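TetR family transcriptional regulator (Chloroflexus aurantiacus, PDB 3NRG) probably binds cis-regulatory DNA through a helix-turn-helix domain and acts as a transcription factor of the TetR family. Local coordinates at residues I19-Y31 / R107-P121. Sequence-based numbering, arbitrary orientation.
Sequences IDVLLDEFAQNDY and RLAQIAYKALYDDVP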
loop_
_atom_site.group_PDB
_atom_site.type_symbol
_atom_site.label_atom_id
_atom_site.label_comp_id
_atom_site.label_asym_id
_atom_site.label_seq_id
_atom_site.Cartn_x
_atom_site.Cartn_y
_atom_site.Cartn_z
ATOM N N ILE A 19 -9.738 -15.141 -5.567
ATOM C CA ILE A 19 -8.991 -14.023 -4.979
ATOM C C ILE A 19 -8.594 -12.998 -6.056
ATOM O O ILE A 19 -8.758 -11.796 -5.835
ATOM C CB ILE A 19 -7.785 -14.519 -4.116
ATOM C CG1 ILE A 19 -8.297 -15.289 -2.859
ATOM C CG2 ILE A 19 -6.866 -13.339 -3.712
ATOM C CD1 ILE A 19 -7.232 -16.084 -2.078
ATOM N N ASP A 20 -8.131 -13.486 -7.246
ATOM C CA ASP A 20 -7.758 -12.637 -8.394
ATOM C C ASP A 20 -8.950 -11.775 -8.844
ATOM O O ASP A 20 -8.784 -10.591 -9.150
ATOM C CB ASP A 20 -7.256 -13.511 -9.565
ATOM C CG ASP A 20 -6.878 -12.730 -10.813
ATOM O OD1 ASP A 20 -5.720 -12.273 -10.898
ATOM O OD2 ASP A 20 -7.727 -12.619 -11.723
ATOM N N VAL A 21 -10.164 -12.378 -8.871
ATOM C CA VAL A 21 -11.399 -11.685 -9.263
ATOM C C VAL A 21 -11.789 -10.660 -8.183
ATOM O O VAL A 21 -12.127 -9.519 -8.516
ATOM C CB VAL A 21 -12.551 -12.691 -9.569
ATOM C CG1 VAL A 21 -13.898 -11.974 -9.721
ATOM C CG2 VAL A 21 -12.233 -13.513 -10.814
ATOM N N LEU A 22 -11.691 -11.055 -6.885
ATOM C CA LEU A 22 -11.995 -10.170 -5.749
ATOM C C LEU A 22 -11.045 -8.968 -5.704
ATOM O O LEU A 22 -11.486 -7.856 -5.407
ATOM C CB LEU A 22 -11.939 -10.941 -4.411
ATOM C CG LEU A 22 -13.011 -12.018 -4.197
ATOM C CD1 LEU A 22 -12.695 -12.859 -2.990
ATOM C CD2 LEU A 22 -14.387 -11.411 -4.061
ATOM N N LEU A 23 -9.745 -9.186 -6.012
ATOM C CA LEU A 23 -8.757 -8.100 -6.031
ATOM C C LEU A 23 -9.089 -7.079 -7.120
ATOM O O LEU A 23 -9.150 -5.885 -6.831
ATOM C CB LEU A 23 -7.323 -8.646 -6.212
ATOM C CG LEU A 23 -6.715 -9.351 -5.003
ATOM C CD1 LEU A 23 -5.412 -10.017 -5.363
ATOM C CD2 LEU A 23 -6.509 -8.392 -3.859
ATOM N N ASP A 24 -9.372 -7.555 -8.356
ATOM C CA ASP A 24 -9.742 -6.689 -9.478
ATOM C C ASP A 24 -10.991 -5.862 -9.169
ATOM O O ASP A 24 -10.966 -4.648 -9.339
ATOM C CB ASP A 24 -9.949 -7.513 -10.765
ATOM C CG ASP A 24 -8.669 -7.890 -11.486
ATOM O OD1 ASP A 24 -7.724 -7.065 -11.491
ATOM O OD2 ASP A 24 -8.649 -8.955 -12.140
ATOM N N GLU A 25 -12.063 -6.514 -8.663
ATOM C CA GLU A 25 -13.335 -5.860 -8.333
ATOM C C GLU A 25 -13.192 -4.766 -7.253
ATOM O O GLU A 25 -13.743 -3.676 -7.410
ATOM C CB GLU A 25 -14.393 -6.911 -7.920
ATOM C CG GLU A 25 -15.787 -6.345 -7.675
ATOM C CD GLU A 25 -16.549 -5.856 -8.896
ATOM O OE1 GLU A 25 -16.149 -6.199 -10.033
ATOM O OE2 GLU A 25 -17.580 -5.167 -8.710
ATOM N N PHE A 26 -12.473 -5.061 -6.161
ATOM C CA PHE A 26 -12.297 -4.102 -5.071
ATOM C C PHE A 26 -11.277 -2.981 -5.382
ATOM O O PHE A 26 -11.348 -1.913 -4.773
ATOM C CB PHE A 26 -11.971 -4.810 -3.747
ATOM C CG PHE A 26 -13.186 -5.344 -3.024
ATOM C CD1 PHE A 26 -13.555 -6.680 -3.141
ATOM C CD2 PHE A 26 -13.964 -4.513 -2.227
ATOM C CE1 PHE A 26 -14.667 -7.179 -2.456
ATOM C CE2 PHE A 26 -15.093 -5.008 -1.566
ATOM C CZ PHE A 26 -15.431 -6.340 -1.679
ATOM N N ALA A 27 -10.357 -3.210 -6.341
ATOM C CA ALA A 27 -9.377 -2.192 -6.725
ATOM C C ALA A 27 -9.915 -1.273 -7.834
ATOM O O ALA A 27 -9.610 -0.074 -7.840
ATOM C CB ALA A 27 -8.084 -2.850 -7.174
ATOM N N GLN A 28 -10.714 -1.834 -8.770
ATOM C CA GLN A 28 -11.276 -1.085 -9.903
ATOM C C GLN A 28 -12.550 -0.307 -9.535
ATOM O O GLN A 28 -12.965 0.575 -10.294
ATOM C CB GLN A 28 -11.556 -2.020 -11.090
ATOM C CG GLN A 28 -10.298 -2.592 -11.745
ATOM C CD GLN A 28 -10.610 -3.702 -12.735
ATOM O OE1 GLN A 28 -11.748 -3.872 -13.200
ATOM N NE2 GLN A 28 -9.596 -4.472 -13.093
ATOM N N ASN A 29 -13.188 -0.646 -8.393
ATOM C CA ASN A 29 -14.446 -0.013 -7.986
ATOM C C ASN A 29 -14.440 0.421 -6.520
ATOM O O ASN A 29 -13.747 -0.183 -5.695
ATOM C CB ASN A 29 -15.635 -0.968 -8.230
ATOM C CG ASN A 29 -15.789 -1.413 -9.656
ATOM O OD1 ASN A 29 -16.371 -0.714 -10.489
ATOM N ND2 ASN A 29 -15.300 -2.605 -9.961
ATOM N N ASP A 30 -15.254 1.454 -6.193
ATOM C CA ASP A 30 -15.447 1.936 -4.820
ATOM C C ASP A 30 -16.255 0.891 -4.046
ATOM O O ASP A 30 -17.045 0.167 -4.654
ATOM C CB ASP A 30 -16.197 3.295 -4.832
ATOM C CG ASP A 30 -16.671 3.777 -3.466
ATOM O OD1 ASP A 30 -15.813 4.044 -2.602
ATOM O OD2 ASP A 30 -17.900 3.882 -3.268
ATOM N N TYR A 31 -16.063 0.806 -2.711
ATOM C CA TYR A 31 -16.778 -0.167 -1.865
ATOM C C TYR A 31 -18.294 -0.273 -2.171
ATOM O O TYR A 31 -18.815 -1.382 -2.299
ATOM C CB TYR A 31 -16.531 0.109 -0.364
ATOM C CG TYR A 31 -17.137 -0.942 0.539
ATOM C CD1 TYR A 31 -16.445 -2.111 0.844
ATOM C CD2 TYR A 31 -18.426 -0.795 1.047
ATOM C CE1 TYR A 31 -17.021 -3.106 1.630
ATOM C CE2 TYR A 31 -19.008 -1.782 1.836
ATOM C CZ TYR A 31 -18.308 -2.943 2.114
ATOM O OH TYR A 31 -18.873 -3.906 2.908
ATOM N N ARG A 107 -2.958 -4.341 -7.000
ATOM C CA ARG A 107 -4.364 -4.413 -6.599
ATOM C C ARG A 107 -4.528 -4.318 -5.088
ATOM O O ARG A 107 -5.358 -3.544 -4.618
ATOM C CB ARG A 107 -5.042 -5.664 -7.179
ATOM C CG ARG A 107 -4.975 -5.707 -8.706
ATOM C CD ARG A 107 -5.469 -7.013 -9.279
ATOM N NE ARG A 107 -4.677 -8.156 -8.828
ATOM C CZ ARG A 107 -4.961 -9.418 -9.133
ATOM N NH1 ARG A 107 -6.000 -9.703 -9.908
ATOM N NH2 ARG A 107 -4.206 -10.403 -8.668
ATOM N N LEU A 108 -3.677 -5.024 -4.323
ATOM C CA LEU A 108 -3.692 -4.940 -2.855
ATOM C C LEU A 108 -3.380 -3.521 -2.400
ATOM O O LEU A 108 -4.064 -2.988 -1.517
ATOM C CB LEU A 108 -2.677 -5.929 -2.235
ATOM C CG LEU A 108 -3.141 -7.391 -2.125
ATOM C CD1 LEU A 108 -1.980 -8.301 -1.793
ATOM C CD2 LEU A 108 -4.243 -7.543 -1.080
ATOM N N ALA A 109 -2.367 -2.889 -3.044
ATOM C CA ALA A 109 -1.949 -1.517 -2.748
ATOM C C ALA A 109 -3.054 -0.514 -3.052
ATOM O O ALA A 109 -3.257 0.423 -2.274
ATOM C CB ALA A 109 -0.701 -1.170 -3.540
ATOM N N GLN A 110 -3.780 -0.715 -4.183
ATOM C CA GLN A 110 -4.873 0.169 -4.603
ATOM C C GLN A 110 -6.058 0.087 -3.629
ATOM O O GLN A 110 -6.654 1.117 -3.302
ATOM C CB GLN A 110 -5.305 -0.148 -6.052
ATOM C CG GLN A 110 -6.392 0.789 -6.626
ATOM C CD GLN A 110 -5.983 2.253 -6.689
ATOM O OE1 GLN A 110 -6.796 3.151 -6.466
ATOM N NE2 GLN A 110 -4.724 2.527 -7.033
ATOM N N ILE A 111 -6.364 -1.131 -3.126
ATOM C CA ILE A 111 -7.434 -1.337 -2.140
ATOM C C ILE A 111 -7.078 -0.614 -0.812
ATOM O O ILE A 111 -7.919 0.089 -0.247
ATOM C CB ILE A 111 -7.723 -2.861 -1.936
ATOM C CG1 ILE A 111 -8.291 -3.492 -3.233
ATOM C CG2 ILE A 111 -8.669 -3.096 -0.745
ATOM C CD1 ILE A 111 -8.170 -5.026 -3.309
ATOM N N ALA A 112 -5.814 -0.738 -0.367
ATOM C CA ALA A 112 -5.321 -0.075 0.846
ATOM C C ALA A 112 -5.274 1.455 0.666
ATOM O O ALA A 112 -5.529 2.196 1.620
ATOM C CB ALA A 112 -3.941 -0.607 1.207
ATOM N N TYR A 113 -4.962 1.919 -0.569
ATOM C CA TYR A 113 -4.902 3.343 -0.902
ATOM C C TYR A 113 -6.293 3.978 -0.861
ATOM O O TYR A 113 -6.437 5.090 -0.340
ATOM C CB TYR A 113 -4.252 3.546 -2.284
ATOM C CG TYR A 113 -4.198 4.992 -2.740
ATOM C CD1 TYR A 113 -3.222 5.860 -2.260
ATOM C CD2 TYR A 113 -5.069 5.469 -3.718
ATOM C CE1 TYR A 113 -3.161 7.188 -2.687
ATOM C CE2 TYR A 113 -5.013 6.792 -4.158
ATOM C CZ TYR A 113 -4.054 7.648 -3.642
ATOM O OH TYR A 113 -3.993 8.947 -4.078
ATOM N N LYS A 114 -7.324 3.274 -1.418
ATOM C CA LYS A 114 -8.696 3.785 -1.434
ATOM C C LYS A 114 -9.274 3.896 -0.015
ATOM O O LYS A 114 -10.080 4.782 0.246
ATOM C CB LYS A 114 -9.600 2.912 -2.322
ATOM C CG LYS A 114 -9.468 3.197 -3.815
ATOM C CD LYS A 114 -10.555 2.475 -4.612
ATOM C CE LYS A 114 -10.601 2.925 -6.049
ATOM N NZ LYS A 114 -11.752 2.341 -6.770
ATOM N N ALA A 115 -8.825 3.013 0.917
ATOM C CA ALA A 115 -9.283 3.011 2.315
ATOM C C ALA A 115 -8.950 4.331 3.041
ATOM O O ALA A 115 -9.605 4.669 4.029
ATOM C CB ALA A 115 -8.669 1.834 3.064
ATOM N N LEU A 116 -7.935 5.074 2.540
ATOM C CA LEU A 116 -7.531 6.368 3.100
ATOM C C LEU A 116 -8.581 7.463 2.847
ATOM O O LEU A 116 -8.637 8.437 3.601
ATOM C CB LEU A 116 -6.192 6.821 2.493
ATOM C CG LEU A 116 -4.957 6.009 2.854
ATOM C CD1 LEU A 116 -3.831 6.308 1.901
ATOM C CD2 LEU A 116 -4.527 6.262 4.289
ATOM N N TYR A 117 -9.370 7.332 1.759
ATOM C CA TYR A 117 -10.315 8.371 1.346
ATOM C C TYR A 117 -11.776 7.911 1.350
ATOM O O TYR A 117 -12.654 8.668 1.768
ATOM C CB TYR A 117 -9.928 8.926 -0.048
ATOM C CG TYR A 117 -8.456 9.269 -0.183
ATOM C CD1 TYR A 117 -7.941 10.450 0.347
ATOM C CD2 TYR A 117 -7.575 8.408 -0.831
ATOM C CE1 TYR A 117 -6.585 10.753 0.257
ATOM C CE2 TYR A 117 -6.217 8.703 -0.933
ATOM C CZ TYR A 117 -5.726 9.881 -0.391
ATOM O OH TYR A 117 -4.392 10.180 -0.496
ATOM N N ASP A 118 -12.040 6.695 0.852
ATOM C CA ASP A 118 -13.399 6.171 0.715
ATOM C C ASP A 118 -14.040 5.744 2.043
ATOM O O ASP A 118 -13.336 5.331 2.969
ATOM C CB ASP A 118 -13.433 5.016 -0.310
ATOM C CG ASP A 118 -13.059 5.425 -1.737
ATOM O OD1 ASP A 118 -12.806 6.638 -1.967
ATOM O OD2 ASP A 118 -13.017 4.535 -2.619
ATOM N N ASP A 119 -15.392 5.836 2.123
ATOM C CA ASP A 119 -16.151 5.416 3.307
ATOM C C ASP A 119 -16.243 3.893 3.317
ATOM O O ASP A 119 -17.169 3.316 2.734
ATOM C CB ASP A 119 -17.561 6.065 3.323
ATOM C CG ASP A 119 -18.351 5.860 4.621
ATOM O OD1 ASP A 119 -18.357 4.717 5.146
ATOM O OD2 ASP A 119 -19.040 6.812 5.053
ATOM N N VAL A 120 -15.255 3.243 3.937
ATOM C CA VAL A 120 -15.184 1.785 3.993
ATOM C C VAL A 120 -15.474 1.258 5.410
ATOM O O VAL A 120 -15.154 1.931 6.393
ATOM C CB VAL A 120 -13.849 1.238 3.414
ATOM C CG1 VAL A 120 -13.768 1.476 1.905
ATOM C CG2 VAL A 120 -12.639 1.842 4.129
ATOM N N PRO A 121 -16.130 0.081 5.544
ATOM C CA PRO A 121 -16.461 -0.410 6.884
ATOM C C PRO A 121 -15.334 -1.219 7.515
ATOM O O PRO A 121 -15.301 -2.444 7.396
ATOM C CB PRO A 121 -17.723 -1.240 6.653
ATOM C CG PRO A 121 -17.629 -1.692 5.224
ATOM C CD PRO A 121 -16.626 -0.835 4.496
#
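The guanidinium of Arg-107 carries Leu-23 over one face, CB and CD1 both leaning on it, and has the carboxylates of Asp-20 and Asp-24 at its edge. At the far end of the contact the Tyr-31 ring takes Pro-121 CD over the centre of one face, a CH-pi contact at 3.5 Å from the centroid, while Tyr-61 meets the ring edge-to-face and Lys-57 adds a cation-pi contact. Asp-20 gives the firmer salt bridge: Arg-107 NH1 reaches Asp-20 OD1 at 2.8 Å, from above the carboxylate plane, and NH2 adds a weak bond to the same oxygen. The salt bridge to Asp-24 is longer, 3.5 Å from Asp-24 OD1 to Arg-107 NH1. A bend at chi3 (-61°) in an otherwise extended chain lays the arginine among Asp-20, Leu-23, Asp-24 and Ala-27 as a knob in a hole. A methionine in place of Arg-107 would probably leave Asp-20 and Asp-24 without their shared cation. Between these ends the helices cross at 38° with axes 8.4 Å apart; the CA atoms of Ala-27 and Ile-111 come within 5.1 Å, a spacing consistent with the small alanine side chain. Ile-111 CD1 wedges between Leu-23 CD2 and Phe-26 CB, 3.8 Å from each, and Leu-108 CD2 extends this apolar seam. Lys-114, stretched straight beyond CG, brings NZ to the C-terminal end of helix 12-28, where it makes a weak bond to Ala-27 O (3.4 Å). The contact joins helix 12-28 of the DNA-binding domain to helix 106-114 of the C-terminal domain, consistent with the interface between the two domains in the all-helical TetR fold.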